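Local coordinates for nucleosome assembly protein 1, putative (Plasmodium falciparum, PDB 3FS3) that probably binds histones and chromatin as a histone chaperone of the nucleosome assembly protein family, at residues P112-R117 with P283-Y288; L140-C145 with S161-T166; F170-L175 with E196-D201. All blocks are in the same frame, centred on the assembly; numbering follows the deposited sequence.

Contact 1. Residues P112-R117 with P283-Y288; sequences PEFWLR and PYAVDY
Phe-114, on the first turn of helix 114-120, carries most of the contact with the long helix 260-289, the last one modelled. With CG anti to the backbone N (chi1 178°), its ring extends toward the other helix and meets it by its far edge: CZ lies 3.6 Å from Ala-285 CB, close to the ring plane, while CE1 comes 4.2 Å from Val-286 CB. The pairing belongs to the globular part of the NAP fold, where the short helix is wedged between helix 260-289 and the sheet, and where Leu-58 of the second subunit also packs on Phe-114. Trp-115 turns the other way at its root, yet the six-membered part of its indole returns to the shared methyl, CZ3 standing 3.6 Å from Ala-285 CB in an oblique approach. Phe-114 CD2 lies over the centre of one indole face, 3.5 Å above its plane, so the two rings and the methyl form one apolar cluster. Arg-117 comes near Tyr-288 through its backbone while its side chain leads away, back to Glu-113 at the N-cap position; there OE1 of Glu-113 receives Arg-117 NH2 at 2.9 Å in a salt bridge whose hydrogen bonds are bent and weak. The Tyr-288 carbonyl is hydrogen-bonded by Asn-121.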
ATOM      1  N   PRO A 112     -11.536  17.871  27.280  1.00 27.90           N
ATOM      2  CA  PRO A 112     -10.949  19.047  26.640  1.00 26.06           C
ATOM      3  C   PRO A 112      -9.762  18.802  25.721  1.00 26.36           C
ATOM      4  O   PRO A 112      -8.814  18.114  26.090  1.00 25.31           O
ATOM      5  CB  PRO A 112     -10.589  19.937  27.832  1.00 26.67           C
ATOM      6  CG  PRO A 112     -11.689  19.661  28.783  1.00 28.25           C
ATOM      7  CD  PRO A 112     -11.782  18.138  28.711  1.00 29.79           C
ATOM      8  N   GLU A 113      -9.830  19.380  24.521  1.00 23.84           N
ATOM      9  CA  GLU A 113      -8.755  19.290  23.531  1.00 26.59           C
ATOM     10  C   GLU A 113      -8.422  17.896  23.020  1.00 26.09           C
ATOM     11  O   GLU A 113      -7.341  17.682  22.458  1.00 26.38           O
ATOM     12  CB  GLU A 113      -7.477  19.933  24.094  1.00 21.96           C
ATOM     13  CG  GLU A 113      -7.745  21.172  24.916  1.00 29.86           C
ATOM     14  CD  GLU A 113      -6.495  21.988  25.192  1.00 38.01           C
ATOM     15  OE1 GLU A 113      -5.385  21.407  25.247  1.00 37.26           O
ATOM     16  OE2 GLU A 113      -6.630  23.217  25.371  1.00 40.89           O
ATOM     17  N   PHE A 114      -9.351  16.958  23.184  1.00 26.47           N
ATOM     18  CA  PHE A 114      -9.119  15.587  22.745  1.00 22.28           C
ATOM     19  C   PHE A 114      -8.535  15.414  21.351  1.00 22.03           C
ATOM     20  O   PHE A 114      -7.501  14.780  21.190  1.00 24.11           O
ATOM     21  CB  PHE A 114     -10.404  14.759  22.808  1.00 26.33           C
ATOM     22  CG  PHE A 114     -10.220  13.346  22.323  1.00 21.20           C
ATOM     23  CD1 PHE A 114      -9.572  12.401  23.121  1.00 18.46           C
ATOM     24  CD2 PHE A 114     -10.636  12.980  21.050  1.00 17.01           C
ATOM     25  CE1 PHE A 114      -9.341  11.107  22.654  1.00 16.91           C
ATOM     26  CE2 PHE A 114     -10.415  11.692  20.568  1.00 19.84           C
ATOM     27  CZ  PHE A 114      -9.760  10.746  21.379  1.00 19.37           C
ATOM     28  N   TRP A 115      -9.207  15.950  20.338  1.00 21.94           N
ATOM     29  CA  TRP A 115      -8.724  15.783  18.972  1.00 24.20           C
ATOM     30  C   TRP A 115      -7.450  16.574  18.682  1.00 24.22           C
ATOM     31  O   TRP A 115      -6.559  16.081  17.986  1.00 23.27           O
ATOM     32  CB  TRP A 115      -9.821  16.142  17.959  1.00 18.82           C
ATOM     33  CG  TRP A 115     -11.007  15.250  18.052  1.00 20.28           C
ATOM     34  CD1 TRP A 115     -12.207  15.541  18.637  1.00 20.33           C
ATOM     35  CD2 TRP A 115     -11.101  13.894  17.598  1.00 20.42           C
ATOM     36  NE1 TRP A 115     -13.040  14.450  18.576  1.00 20.80           N
ATOM     37  CE2 TRP A 115     -12.388  13.425  17.947  1.00 15.41           C
ATOM     38  CE3 TRP A 115     -10.223  13.029  16.930  1.00 19.30           C
ATOM     39  CZ2 TRP A 115     -12.822  12.129  17.648  1.00 17.16           C
ATOM     40  CZ3 TRP A 115     -10.652  11.743  16.631  1.00 18.52           C
ATOM     41  CH2 TRP A 115     -11.946  11.304  16.992  1.00 20.84           C
ATOM     42  N   LEU A 116      -7.352  17.789  19.212  1.00 26.65           N
ATOM     43  CA  LEU A 116      -6.148  18.573  18.985  1.00 22.60           C
ATOM     44  C   LEU A 116      -4.944  17.780  19.459  1.00 25.17           C
ATOM     45  O   LEU A 116      -3.952  17.670  18.739  1.00 25.10           O
ATOM     46  CB  LEU A 116      -6.186  19.901  19.734  1.00 17.31           C
ATOM     47  CG  LEU A 116      -4.820  20.615  19.744  1.00 20.60           C
ATOM     48  CD1 LEU A 116      -4.339  20.830  18.309  1.00 22.60           C
ATOM     49  CD2 LEU A 116      -4.922  21.950  20.481  1.00 19.43           C
ATOM     50  N   ARG A 117      -5.033  17.220  20.662  1.00 24.49           N
ATOM     51  CA  ARG A 117      -3.914  16.465  21.208  1.00 26.58           C
ATOM     52  C   ARG A 117      -3.644  15.177  20.453  1.00 28.63           C
ATOM     53  O   ARG A 117      -2.491  14.814  20.242  1.00 32.93           O
ATOM     54  CB  ARG A 117      -4.126  16.200  22.694  1.00 28.34           C
ATOM     55  CG  ARG A 117      -3.997  17.475  23.505  1.00 37.14           C
ATOM     56  CD  ARG A 117      -4.109  17.257  25.000  1.00 41.15           C
ATOM     57  NE  ARG A 117      -4.155  18.538  25.705  1.00 47.89           N
ATOM     58  CZ  ARG A 117      -4.494  18.684  26.983  1.00 48.44           C
ATOM     59  NH1 ARG A 117      -4.822  17.624  27.713  1.00 47.94           N
ATOM     60  NH2 ARG A 117      -4.514  19.894  27.528  1.00 45.25           N
ATOM     61  N   PRO A 283      -9.041   5.516  13.636  1.00 25.09           N
ATOM     62  CA  PRO A 283      -9.091   4.173  14.242  1.00 24.81           C
ATOM     63  C   PRO A 283      -8.458   4.046  15.639  1.00 28.66           C
ATOM     64  O   PRO A 283      -8.878   3.201  16.445  1.00 30.99           O
ATOM     65  CB  PRO A 283      -8.357   3.302  13.217  1.00 26.81           C
ATOM     66  CG  PRO A 283      -8.520   4.059  11.908  1.00 23.87           C
ATOM     67  CD  PRO A 283      -8.314   5.490  12.352  1.00 24.29           C
ATOM     68  N   TYR A 284      -7.466   4.897  15.926  1.00 25.76           N
ATOM     69  CA  TYR A 284      -6.726   4.850  17.188  1.00 21.26           C
ATOM     70  C   TYR A 284      -6.646   6.182  17.939  1.00 24.52           C
ATOM     71  O   TYR A 284      -5.684   6.425  18.663  1.00 24.03           O
ATOM     72  CB  TYR A 284      -5.292   4.386  16.902  1.00 25.21           C
ATOM     73  CG  TYR A 284      -5.176   3.290  15.861  1.00 25.03           C
ATOM     74  CD1 TYR A 284      -5.853   2.082  16.011  1.00 27.07           C
ATOM     75  CD2 TYR A 284      -4.383   3.461  14.728  1.00 28.05           C
ATOM     76  CE1 TYR A 284      -5.746   1.070  15.065  1.00 25.17           C
ATOM     77  CE2 TYR A 284      -4.264   2.456  13.774  1.00 29.95           C
ATOM     78  CZ  TYR A 284      -4.949   1.262  13.950  1.00 31.42           C
ATOM     79  OH  TYR A 284      -4.829   0.261  13.016  1.00 31.16           O
ATOM     80  N   ALA A 285      -7.655   7.030  17.784  1.00 24.56           N
ATOM     81  CA  ALA A 285      -7.662   8.351  18.410  1.00 23.27           C
ATOM     82  C   ALA A 285      -7.141   8.474  19.830  1.00 25.65           C
ATOM     83  O   ALA A 285      -6.159   9.186  20.076  1.00 21.39           O
ATOM     84  CB  ALA A 285      -9.050   8.948  18.345  1.00 21.40           C
ATOM     85  N   VAL A 286      -7.794   7.793  20.768  1.00 20.55           N
ATOM     86  CA  VAL A 286      -7.395   7.911  22.162  1.00 22.16           C
ATOM     87  C   VAL A 286      -5.944   7.539  22.423  1.00 22.79           C
ATOM     88  O   VAL A 286      -5.310   8.132  23.289  1.00 23.93           O
ATOM     89  CB  VAL A 286      -8.320   7.087  23.104  1.00 23.16           C
ATOM     90  CG1 VAL A 286      -8.067   5.581  22.945  1.00 14.11           C
ATOM     91  CG2 VAL A 286      -8.101   7.534  24.544  1.00 17.97           C
ATOM     92  N   ASP A 287      -5.415   6.572  21.675  1.00 24.67           N
ATOM     93  CA  ASP A 287      -4.026   6.162  21.861  1.00 26.54           C
ATOM     94  C   ASP A 287      -3.068   7.254  21.408  1.00 28.03           C
ATOM     95  O   ASP A 287      -1.947   7.364  21.920  1.00 27.86           O
ATOM     96  CB  ASP A 287      -3.746   4.850  21.132  1.00 26.91           C
ATOM     97  CG  ASP A 287      -4.276   3.651  21.890  1.00 26.37           C
ATOM     98  OD1 ASP A 287      -4.619   3.808  23.080  1.00 28.13           O
ATOM     99  OD2 ASP A 287      -4.337   2.551  21.309  1.00 33.01           O
ATOM    100  N   TYR A 288      -3.498   8.055  20.440  1.00 23.65           N
ATOM    101  CA  TYR A 288      -2.674   9.174  20.007  1.00 24.11           C
ATOM    102  C   TYR A 288      -2.794  10.227  21.104  1.00 23.63           C
ATOM    103  O   TYR A 288      -1.796  10.793  21.541  1.00 21.51           O
ATOM    104  CB  TYR A 288      -3.159   9.724  18.664  1.00 23.89           C
ATOM    105  CG  TYR A 288      -2.508   9.021  17.501  1.00 23.30           C
ATOM    106  CD1 TYR A 288      -1.154   9.228  17.206  1.00 22.78           C
ATOM    107  CD2 TYR A 288      -3.221   8.111  16.728  1.00 21.23           C
ATOM    108  CE1 TYR A 288      -0.529   8.538  16.166  1.00 19.42           C
ATOM    109  CE2 TYR A 288      -2.608   7.412  15.686  1.00 23.05           C
ATOM    110  CZ  TYR A 288      -1.265   7.630  15.412  1.00 23.04           C
ATOM    111  OH  TYR A 288      -0.668   6.931  14.393  1.00 26.09           O
TER

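Contact 2. Residues L140-C145 with S161-T166; sequences LNDIRC and SFYFAT
With CG beside the backbone N and anti to the carbonyl carbon (chi1 -71°), Phe-164 presents the flat of its ring to Leu-140, whose chi1 of -150° and chi2 of 42° together carry CD1 over that face. This CH-pi contact is close, CD1 lying 3.4 Å from the Phe-164 ring centroid. On the same side of the sheet Ile-143 covers Phe-162: its CG2 sits over one ring face, while CD1 approaches Phe-162 CE1 at 3.9 Å. Tyr-163 lies on the opposite side, where its CE2 meets Arg-144 CD at 3.7 Å; Arg-144 NH1 has its salt bridge with Asp-146. Between the strands of this antiparallel hairpin, Asn-141 and Asp-142 both face Tyr-163 in a classic beta bulge. Tyr-163 O accepts a short, nearly straight bond from Asn-141 N at 2.7 Å and a weak one from Asp-142 N, whereas Tyr-163 N donates almost straight to Asp-142 O at 2.7 Å. Beyond the bulge, Arg-144 and Ser-161 exchange two backbone bonds. The chemistry is thus divided: these inward-facing N-H and C=O groups pair between the strands, Leu-140, Ile-143 and Phe-162 form an apolar layer reaching helices 114-120 and 260-289, and the other face carries polar groups.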
ATOM      1  N   LEU A 140     -13.017  21.262  18.056  1.00 22.54           N
ATOM      2  CA  LEU A 140     -13.288  20.037  17.316  1.00 25.80           C
ATOM      3  C   LEU A 140     -14.058  19.033  18.198  1.00 25.24           C
ATOM      4  O   LEU A 140     -13.632  18.719  19.311  1.00 25.01           O
ATOM      5  CB  LEU A 140     -11.947  19.463  16.817  1.00 25.28           C
ATOM      6  CG  LEU A 140     -11.893  18.657  15.514  1.00 29.34           C
ATOM      7  CD1 LEU A 140     -12.751  19.315  14.444  1.00 23.92           C
ATOM      8  CD2 LEU A 140     -10.447  18.535  15.046  1.00 18.33           C
ATOM      9  N   ASN A 141     -15.217  18.577  17.715  1.00 21.93           N
ATOM     10  CA  ASN A 141     -16.045  17.614  18.450  1.00 22.68           C
ATOM     11  C   ASN A 141     -15.860  16.204  17.926  1.00 24.12           C
ATOM     12  O   ASN A 141     -15.966  15.234  18.676  1.00 24.27           O
ATOM     13  CB  ASN A 141     -17.540  17.942  18.337  1.00 23.43           C
ATOM     14  CG  ASN A 141     -18.029  18.878  19.430  1.00 26.54           C
ATOM     15  OD1 ASN A 141     -17.344  19.101  20.432  1.00 28.80           O
ATOM     16  ND2 ASN A 141     -19.227  19.417  19.251  1.00 22.55           N
ATOM     17  N   ASP A 142     -15.593  16.079  16.631  1.00 23.33           N
ATOM     18  CA  ASP A 142     -15.453  14.749  16.074  1.00 23.37           C
ATOM     19  C   ASP A 142     -14.912  14.767  14.657  1.00 21.62           C
ATOM     20  O   ASP A 142     -15.104  15.733  13.913  1.00 21.44           O
ATOM     21  CB  ASP A 142     -16.825  14.067  16.111  1.00 19.74           C
ATOM     22  CG  ASP A 142     -16.760  12.573  15.825  1.00 26.42           C
ATOM     23  OD1 ASP A 142     -15.752  11.925  16.174  1.00 25.85           O
ATOM     24  OD2 ASP A 142     -17.741  12.041  15.268  1.00 28.64           O
ATOM     25  N   ILE A 143     -14.216  13.693  14.307  1.00 23.42           N
ATOM     26  CA  ILE A 143     -13.657  13.506  12.974  1.00 21.01           C
ATOM     27  C   ILE A 143     -14.162  12.140  12.542  1.00 24.57           C
ATOM     28  O   ILE A 143     -13.998  11.156  13.269  1.00 22.90           O
ATOM     29  CB  ILE A 143     -12.117  13.477  12.972  1.00 22.27           C
ATOM     30  CG1 ILE A 143     -11.559  14.765  13.571  1.00 17.73           C
ATOM     31  CG2 ILE A 143     -11.609  13.331  11.534  1.00 15.70           C
ATOM     32  CD1 ILE A 143     -10.036  14.826  13.544  1.00 18.29           C
ATOM     33  N   ARG A 144     -14.791  12.082  11.372  1.00 27.88           N
ATOM     34  CA  ARG A 144     -15.336  10.830  10.859  1.00 31.20           C
ATOM     35  C   ARG A 144     -14.994  10.611   9.392  1.00 31.42           C
ATOM     36  O   ARG A 144     -14.728  11.558   8.654  1.00 31.92           O
ATOM     37  CB  ARG A 144     -16.864  10.808  11.020  1.00 33.51           C
ATOM     38  CG  ARG A 144     -17.340  10.901  12.466  1.00 41.28           C
ATOM     39  CD  ARG A 144     -18.862  11.071  12.590  1.00 45.33           C
ATOM     40  NE  ARG A 144     -19.616   9.895  12.154  1.00 48.53           N
ATOM     41  CZ  ARG A 144     -20.013   9.670  10.904  1.00 50.29           C
ATOM     42  NH1 ARG A 144     -19.735  10.545   9.947  1.00 48.22           N
ATOM     43  NH2 ARG A 144     -20.695   8.568  10.608  1.00 52.42           N
ATOM     44  N   CYS A 145     -14.998   9.348   8.982  1.00 32.58           N
ATOM     45  CA  CYS A 145     -14.724   8.986   7.599  1.00 33.02           C
ATOM     46  C   CYS A 145     -15.928   8.210   7.068  1.00 33.45           C
ATOM     47  O   CYS A 145     -16.439   7.306   7.731  1.00 33.92           O
ATOM     48  CB  CYS A 145     -13.472   8.120   7.501  1.00 31.06           C
ATOM     49  SG  CYS A 145     -13.105   7.557   5.811  1.00 44.18           S
ATOM     50  N   SER A 161     -14.951  14.096   7.569  1.00 22.94           N
ATOM     51  CA  SER A 161     -15.761  15.162   8.156  1.00 22.70           C
ATOM     52  C   SER A 161     -15.217  15.611   9.504  1.00 23.34           C
ATOM     53  O   SER A 161     -14.892  14.790  10.359  1.00 25.79           O
ATOM     54  CB  SER A 161     -17.214  14.707   8.323  1.00 25.59           C
ATOM     55  OG  SER A 161     -17.807  14.429   7.068  1.00 30.44           O
ATOM     56  N   PHE A 162     -15.118  16.924   9.671  1.00 24.12           N
ATOM     57  CA  PHE A 162     -14.624  17.542  10.895  1.00 21.96           C
ATOM     58  C   PHE A 162     -15.781  18.329  11.522  1.00 22.67           C
ATOM     59  O   PHE A 162     -16.203  19.361  10.995  1.00 21.48           O
ATOM     60  CB  PHE A 162     -13.454  18.469  10.557  1.00 24.77           C
ATOM     61  CG  PHE A 162     -12.275  17.756   9.939  1.00 26.07           C
ATOM     62  CD1 PHE A 162     -11.133  17.487  10.688  1.00 25.40           C
ATOM     63  CD2 PHE A 162     -12.326  17.321   8.621  1.00 23.07           C
ATOM     64  CE1 PHE A 162     -10.058  16.795  10.130  1.00 28.19           C
ATOM     65  CE2 PHE A 162     -11.258  16.629   8.052  1.00 28.73           C
ATOM     66  CZ  PHE A 162     -10.118  16.365   8.812  1.00 27.12           C
ATOM     67  N   TYR A 163     -16.298  17.824  12.638  1.00 20.85           N
ATOM     68  CA  TYR A 163     -17.417  18.458  13.319  1.00 22.25           C
ATOM     69  C   TYR A 163     -16.920  19.449  14.361  1.00 25.27           C
ATOM     70  O   TYR A 163     -16.104  19.108  15.220  1.00 25.73           O
ATOM     71  CB  TYR A 163     -18.294  17.388  13.974  1.00 23.48           C
ATOM     72  CG  TYR A 163     -18.922  16.441  12.973  1.00 28.54           C
ATOM     73  CD1 TYR A 163     -20.265  16.564  12.602  1.00 28.52           C
ATOM     74  CD2 TYR A 163     -18.161  15.443  12.363  1.00 26.34           C
ATOM     75  CE1 TYR A 163     -20.830  15.716  11.643  1.00 27.86           C
ATOM     76  CE2 TYR A 163     -18.713  14.600  11.410  1.00 28.75           C
ATOM     77  CZ  TYR A 163     -20.045  14.741  11.051  1.00 29.24           C
ATOM     78  OH  TYR A 163     -20.563  13.926  10.072  1.00 34.05           O
ATOM     79  N   PHE A 164     -17.418  20.676  14.286  1.00 21.18           N
ATOM     80  CA  PHE A 164     -16.995  21.718  15.211  1.00 24.26           C
ATOM     81  C   PHE A 164     -18.144  22.244  16.057  1.00 25.97           C
ATOM     82  O   PHE A 164     -19.273  22.384  15.580  1.00 24.44           O
ATOM     83  CB  PHE A 164     -16.389  22.890  14.433  1.00 22.66           C
ATOM     84  CG  PHE A 164     -15.054  22.595  13.824  1.00 25.14           C
ATOM     85  CD1 PHE A 164     -13.882  22.904  14.507  1.00 19.39           C
ATOM     86  CD2 PHE A 164     -14.963  22.028  12.558  1.00 25.46           C
ATOM     87  CE1 PHE A 164     -12.643  22.664  13.940  1.00 23.23           C
ATOM     88  CE2 PHE A 164     -13.723  21.781  11.981  1.00 27.56           C
ATOM     89  CZ  PHE A 164     -12.559  22.102  12.673  1.00 22.52           C
ATOM     90  N   ALA A 165     -17.852  22.539  17.317  1.00 26.39           N
ATOM     91  CA  ALA A 165     -18.858  23.101  18.199  1.00 24.31           C
ATOM     92  C   ALA A 165     -18.972  24.561  17.781  1.00 24.10           C
ATOM     93  O   ALA A 165     -18.112  25.076  17.065  1.00 22.81           O
ATOM     94  CB  ALA A 165     -18.402  23.004  19.651  1.00 24.87           C
ATOM     95  N   THR A 166     -20.044  25.217  18.206  1.00 26.22           N
ATOM     96  CA  THR A 166     -20.242  26.623  17.908  1.00 24.26           C
ATOM     97  C   THR A 166     -18.928  27.263  18.308  1.00 26.47           C
ATOM     98  O   THR A 166     -18.390  26.962  19.374  1.00 25.15           O
ATOM     99  CB  THR A 166     -21.364  27.204  18.768  1.00 30.26           C
ATOM    100  OG1 THR A 166     -22.579  26.501  18.479  1.00 30.29           O
ATOM    101  CG2 THR A 166     -21.540  28.696  18.488  1.00 27.25           C
TER

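Contact 3. Residues F170-L175 with E196-D201; sequences FSNSVL and EATVID
The backbone N of Asp-201 donates to Asn-172 OD1 at 2.7 Å, in the carbonyl plane and on a lone pair, with an N-H...O angle of 166°. The other end of the same amide works as a donor: Asn-172 ND2 reaches Val-199 O at 3.2 Å, tilted out of the amide plane. One side chain thereby holds the main chain at two points two residues apart, which fixes the flip of the amide. Its plane lies only 13° from that of the Asp-201 carboxylate. Ser-171 adds a main-chain bond, its N donating to Asp-201 O at 3.3 Å. A water joins the two side chains at this end, hydrogen-bonded to Ser-171 OG at 2.8 Å and donating to Asp-201 OD2 at 2.6 Å.

These bonds join the loops that flank the strands of the antiparallel hairpin 174-181 and 192-197, just before the first strand begins and just after the second ends; here the two chain segments are joined through a side-chain amide, one main-chain bond and a water instead of strand pairing. Beneath the polar layer lies an apolar one centred on Ile-200. Its CG2, anti to the backbone N, is directed at Phe-170 and lies 3.6 Å from Phe-170 CD2 in an oblique approach to the ring, while its CD1 meets Leu-175 CD1 at 3.8 Å, the two side chains crossing at about a right angle. Phe-170 in turn packs edge-to-face with Phe-164 of the neighbouring strand, and Leu-175 also touches Phe-241. Nearer the strand, Thr-198 sets its CG2 against the backbone of Leu-175, 3.3 Å from CA.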
ATOM      1  N   PHE A 170     -15.606  30.390  12.642  1.00 24.08           N
ATOM      2  CA  PHE A 170     -16.421  30.202  11.452  1.00 23.01           C
ATOM      3  C   PHE A 170     -17.762  29.626  11.859  1.00 22.63           C
ATOM      4  O   PHE A 170     -17.884  29.037  12.932  1.00 22.07           O
ATOM      5  CB  PHE A 170     -15.712  29.302  10.425  1.00 24.26           C
ATOM      6  CG  PHE A 170     -15.257  27.978  10.966  1.00 25.92           C
ATOM      7  CD1 PHE A 170     -16.179  26.996  11.315  1.00 23.90           C
ATOM      8  CD2 PHE A 170     -13.893  27.697  11.085  1.00 27.55           C
ATOM      9  CE1 PHE A 170     -15.750  25.751  11.770  1.00 24.05           C
ATOM     10  CE2 PHE A 170     -13.452  26.454  11.541  1.00 23.61           C
ATOM     11  CZ  PHE A 170     -14.387  25.479  11.882  1.00 26.73           C
ATOM     12  N   SER A 171     -18.770  29.808  11.014  1.00 20.33           N
ATOM     13  CA  SER A 171     -20.117  29.333  11.321  1.00 25.49           C
ATOM     14  C   SER A 171     -20.378  27.863  10.994  1.00 23.46           C
ATOM     15  O   SER A 171     -21.271  27.256  11.574  1.00 26.14           O
ATOM     16  CB  SER A 171     -21.149  30.199  10.591  1.00 24.10           C
ATOM     17  OG  SER A 171     -20.924  30.180   9.188  1.00 21.36           O
ATOM     18  N   ASN A 172     -19.606  27.304  10.068  1.00 24.86           N
ATOM     19  CA  ASN A 172     -19.774  25.908   9.652  1.00 22.59           C
ATOM     20  C   ASN A 172     -19.806  24.980  10.854  1.00 24.76           C
ATOM     21  O   ASN A 172     -18.924  25.040  11.717  1.00 21.01           O
ATOM     22  CB  ASN A 172     -18.623  25.466   8.742  1.00 19.24           C
ATOM     23  CG  ASN A 172     -18.327  26.460   7.646  1.00 23.18           C
ATOM     24  OD1 ASN A 172     -17.752  27.520   7.896  1.00 27.21           O
ATOM     25  ND2 ASN A 172     -18.726  26.133   6.423  1.00 17.79           N
ATOM     26  N   SER A 173     -20.816  24.122  10.916  1.00 22.64           N
ATOM     27  CA  SER A 173     -20.895  23.184  12.021  1.00 27.53           C
ATOM     28  C   SER A 173     -20.090  21.957  11.609  1.00 25.25           C
ATOM     29  O   SER A 173     -19.731  21.136  12.444  1.00 28.30           O
ATOM     30  CB  SER A 173     -22.352  22.793  12.307  1.00 27.36           C
ATOM     31  OG  SER A 173     -22.825  21.894  11.325  1.00 39.04           O
ATOM     32  N   VAL A 174     -19.803  21.845  10.312  1.00 25.34           N
ATOM     33  CA  VAL A 174     -19.032  20.719   9.786  1.00 25.02           C
ATOM     34  C   VAL A 174     -18.190  21.090   8.570  1.00 25.32           C
ATOM     35  O   VAL A 174     -18.667  21.763   7.660  1.00 28.59           O
ATOM     36  CB  VAL A 174     -19.947  19.555   9.342  1.00 25.93           C
ATOM     37  CG1 VAL A 174     -19.101  18.400   8.848  1.00 26.90           C
ATOM     38  CG2 VAL A 174     -20.836  19.112  10.489  1.00 28.97           C
ATOM     39  N   LEU A 175     -16.937  20.647   8.556  1.00 21.08           N
ATOM     40  CA  LEU A 175     -16.058  20.894   7.417  1.00 22.65           C
ATOM     41  C   LEU A 175     -15.699  19.519   6.848  1.00 25.74           C
ATOM     42  O   LEU A 175     -15.210  18.649   7.578  1.00 26.15           O
ATOM     43  CB  LEU A 175     -14.775  21.630   7.842  1.00 22.22           C
ATOM     44  CG  LEU A 175     -14.895  23.052   8.396  1.00 21.07           C
ATOM     45  CD1 LEU A 175     -13.494  23.650   8.544  1.00 20.42           C
ATOM     46  CD2 LEU A 175     -15.738  23.913   7.459  1.00 17.34           C
ATOM     47  N   GLU A 196     -12.682  17.722  -3.129  1.00 51.95           N
ATOM     48  CA  GLU A 196     -13.703  18.735  -2.867  1.00 50.76           C
ATOM     49  C   GLU A 196     -13.702  19.101  -1.390  1.00 46.71           C
ATOM     50  O   GLU A 196     -13.877  18.239  -0.533  1.00 46.03           O
ATOM     51  CB  GLU A 196     -15.097  18.210  -3.207  1.00 54.17           C
ATOM     52  CG  GLU A 196     -15.414  18.059  -4.673  1.00 61.16           C
ATOM     53  CD  GLU A 196     -16.787  17.443  -4.882  1.00 64.37           C
ATOM     54  OE1 GLU A 196     -17.773  17.982  -4.333  1.00 67.04           O
ATOM     55  OE2 GLU A 196     -16.882  16.420  -5.593  1.00 66.41           O
ATOM     56  N   ALA A 197     -13.527  20.379  -1.092  1.00 41.90           N
ATOM     57  CA  ALA A 197     -13.525  20.828   0.290  1.00 38.22           C
ATOM     58  C   ALA A 197     -14.608  21.875   0.505  1.00 38.84           C
ATOM     59  O   ALA A 197     -14.880  22.702  -0.371  1.00 37.37           O
ATOM     60  CB  ALA A 197     -12.172  21.401   0.652  1.00 35.60           C
ATOM     61  N   THR A 198     -15.236  21.830   1.671  1.00 36.27           N
ATOM     62  CA  THR A 198     -16.262  22.801   1.994  1.00 34.11           C
ATOM     63  C   THR A 198     -15.576  24.151   2.135  1.00 31.55           C
ATOM     64  O   THR A 198     -14.417  24.229   2.537  1.00 29.59           O
ATOM     65  CB  THR A 198     -16.984  22.432   3.315  1.00 37.80           C
ATOM     66  OG1 THR A 198     -17.473  23.621   3.959  1.00 39.57           O
ATOM     67  CG2 THR A 198     -16.051  21.706   4.228  1.00 39.27           C
ATOM     68  N   VAL A 199     -16.282  25.206   1.755  1.00 29.04           N
ATOM     69  CA  VAL A 199     -15.759  26.554   1.863  1.00 30.67           C
ATOM     70  C   VAL A 199     -16.025  27.008   3.306  1.00 30.50           C
ATOM     71  O   VAL A 199     -17.160  26.972   3.789  1.00 30.13           O
ATOM     72  CB  VAL A 199     -16.464  27.500   0.851  1.00 32.45           C
ATOM     73  CG1 VAL A 199     -17.959  27.298   0.921  1.00 39.55           C
ATOM     74  CG2 VAL A 199     -16.133  28.955   1.159  1.00 30.78           C
ATOM     75  N   ILE A 200     -14.969  27.419   3.994  1.00 28.45           N
ATOM     76  CA  ILE A 200     -15.083  27.849   5.377  1.00 26.73           C
ATOM     77  C   ILE A 200     -15.669  29.248   5.468  1.00 27.32           C
ATOM     78  O   ILE A 200     -15.165  30.172   4.848  1.00 26.29           O
ATOM     79  CB  ILE A 200     -13.700  27.841   6.062  1.00 27.81           C
ATOM     80  CG1 ILE A 200     -13.077  26.444   5.946  1.00 27.60           C
ATOM     81  CG2 ILE A 200     -13.833  28.262   7.539  1.00 20.04           C
ATOM     82  CD1 ILE A 200     -11.667  26.348   6.519  1.00 25.12           C
ATOM     83  N   ASP A 201     -16.733  29.408   6.247  1.00 25.50           N
ATOM     84  CA  ASP A 201     -17.342  30.725   6.396  1.00 26.79           C
ATOM     85  C   ASP A 201     -16.744  31.464   7.578  1.00 24.80           C
ATOM     86  O   ASP A 201     -17.371  31.586   8.629  1.00 23.56           O
ATOM     87  CB  ASP A 201     -18.854  30.593   6.557  1.00 25.73           C
ATOM     88  CG  ASP A 201     -19.506  30.010   5.321  1.00 30.64           C
ATOM     89  OD1 ASP A 201     -19.225  30.532   4.223  1.00 28.91           O
ATOM     90  OD2 ASP A 201     -20.286  29.037   5.439  1.00 32.53           O
TER
HETATM   91  O   HOH W   1     -21.453  28.051   7.505  1.00 29.51           O

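The three contacts illustrate how chemistry follows position in a fold. Contacts 1 and 2 are buried, contact 3 only partly so. Contact 1 joins two helices through apolar side chains with no hydrogen bond between its segments; contact 2 pairs adjacent strands by main-chain bonds interrupted by a bulge; contact 3, in the loops that flank a hairpin, combines an amide side chain, a main-chain bond and a water with apolar packing. Trp-115 links contacts 1 and 2, its NE1 lying 3.0 Å from Asn-141 O. Contacts 2 and 3 share one sheet, Phe-162 N lying 2.7 Å from Leu-175 O. Contacts 1 and 3 do not touch, their nearest atoms being about 11 Å apart.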